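Local coordinates for ABC transporter ATP-binding protein (Leptospira interrogans serovar Copenhageni, PDB 4HZI) that probably binds and hydrolyses ATP as the ATPase subunit of an orphan ABC transporter involved in manganese utilization and tolerance, at residues E178-L183 and P200-D205. Numbering follows the deposited sequence.
Sequences EKKKIL and PCSSLD
Lys180, on helix 176-188, faces Pro200 with their CA atoms 6.9 Å apart, where the loop after strand 194-198 folds into a type II beta turn from Cys201 to Leu204. The turn is closed by Leu204 N bonding to Cys201 O, and Lys180 alone spans the gap to it. Bends at chi2 (-56°) and chi4 (96°) bring the ammonium group within reach of two backbone carbonyls. Lys180 NZ lies 2.7 Å from Pro200 O, above that carbonyl's plane, and 2.8 Å from Ser202 O, where it meets a lone pair in the plane. A weak bond of 3.1 Å runs from Lys180 NZ to Ser202 OG, whose stronger partner is Glu199 O. Pro200 O thus comes from one side and the two Ser202 oxygens sit close together on another; Ser115 OG also hydrogen-bonds to this buried ammonium group. Nearer the helix, Lys180 CG packs at 4.0 Å against Leu204 CD1 as the two side chains run past each other in opposite directions, and Phe212 of helix 206-222 touches the lysine. Asp205 N-caps that helix and forms a salt bridge to Arg68 of the second subunit. The helix that begins in the LSSGE signature motif, tied through Lys180 to the Walker B end (Pro200) and the SSLD D-loop (Ser202-Asp205), is characteristic of ABC ATPase domains.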
# COMPACT_ATOMS: atom_id res chain seq x y z
N GLU A 178 2.03 14.77 6.09
CA GLU A 178 1.95 15.58 7.31
C GLU A 178 1.18 14.92 8.43
O GLU A 178 1.58 15.07 9.57
CB GLU A 178 1.32 16.94 6.99
CG GLU A 178 2.21 17.79 6.14
CD GLU A 178 1.58 19.10 5.66
OE1 GLU A 178 0.34 19.24 5.63
OE2 GLU A 178 2.37 19.98 5.28
N LYS A 179 0.07 14.23 8.14
CA LYS A 179 -0.63 13.51 9.20
C LYS A 179 0.30 12.52 9.89
O LYS A 179 0.24 12.38 11.11
CB LYS A 179 -1.83 12.78 8.66
CG LYS A 179 -2.95 13.73 8.29
CD LYS A 179 -4.12 13.00 7.69
CE LYS A 179 -5.09 14.00 7.11
NZ LYS A 179 -6.31 13.30 6.71
N LYS A 180 1.13 11.83 9.10
CA LYS A 180 2.04 10.84 9.68
C LYS A 180 3.09 11.51 10.56
O LYS A 180 3.44 10.97 11.59
CB LYS A 180 2.68 9.96 8.61
CG LYS A 180 1.71 9.14 7.76
CD LYS A 180 0.81 8.26 8.57
CE LYS A 180 -0.18 7.49 7.70
NZ LYS A 180 0.31 6.14 7.39
N LYS A 181 3.55 12.72 10.20
CA LYS A 181 4.46 13.48 11.05
C LYS A 181 3.85 13.74 12.39
O LYS A 181 4.50 13.61 13.41
CB LYS A 181 4.83 14.83 10.44
CG LYS A 181 5.47 14.75 9.07
CD LYS A 181 5.73 16.14 8.50
CE LYS A 181 6.08 16.04 7.03
NZ LYS A 181 6.61 17.34 6.50
N ILE A 182 2.58 14.12 12.38
CA ILE A 182 1.91 14.48 13.60
C ILE A 182 1.64 13.24 14.45
O ILE A 182 1.79 13.28 15.70
CB ILE A 182 0.64 15.32 13.32
CG1 ILE A 182 1.02 16.69 12.70
CG2 ILE A 182 -0.18 15.52 14.56
CD1 ILE A 182 2.19 17.40 13.30
N LEU A 183 1.28 12.13 13.80
CA LEU A 183 1.18 10.86 14.51
C LEU A 183 2.52 10.42 15.10
O LEU A 183 2.55 9.86 16.21
CB LEU A 183 0.57 9.76 13.65
CG LEU A 183 -0.88 10.04 13.26
CD1 LEU A 183 -1.40 8.96 12.33
CD2 LEU A 183 -1.76 10.16 14.49
N PRO A 200 4.12 2.77 8.77
CA PRO A 200 3.83 4.20 8.80
C PRO A 200 3.65 4.81 7.41
O PRO A 200 3.04 5.88 7.33
CB PRO A 200 5.07 4.78 9.45
CG PRO A 200 6.15 3.87 9.02
CD PRO A 200 5.51 2.51 9.15
N CYS A 201 4.11 4.16 6.33
CA CYS A 201 3.89 4.73 4.99
C CYS A 201 2.58 4.29 4.32
O CYS A 201 2.36 4.57 3.14
CB CYS A 201 5.05 4.46 4.07
SG CYS A 201 6.55 5.34 4.63
N SER A 202 1.75 3.58 5.08
CA SER A 202 0.45 3.16 4.59
C SER A 202 -0.35 4.39 4.11
O SER A 202 -0.32 5.47 4.76
CB SER A 202 -0.33 2.40 5.69
OG SER A 202 -0.63 3.23 6.82
N SER A 203 -0.97 4.22 2.93
CA SER A 203 -1.77 5.24 2.28
C SER A 203 -0.96 6.36 1.70
O SER A 203 -1.55 7.36 1.25
CB SER A 203 -2.78 5.88 3.24
OG SER A 203 -3.48 4.89 3.94
N LEU A 204 0.38 6.28 1.73
CA LEU A 204 1.18 7.37 1.19
C LEU A 204 1.63 7.03 -0.20
O LEU A 204 2.22 5.98 -0.44
CB LEU A 204 2.38 7.66 2.08
CG LEU A 204 2.06 7.99 3.53
CD1 LEU A 204 3.34 8.46 4.14
CD2 LEU A 204 1.00 9.07 3.62
N ASP A 205 1.36 7.92 -1.14
CA ASP A 205 1.99 7.83 -2.44
C ASP A 205 3.45 8.28 -2.34
O ASP A 205 3.93 8.71 -1.26
CB ASP A 205 1.19 8.58 -3.53
CG ASP A 205 1.16 10.09 -3.36
OD1 ASP A 205 2.05 10.71 -2.72
OD2 ASP A 205 0.20 10.68 -3.93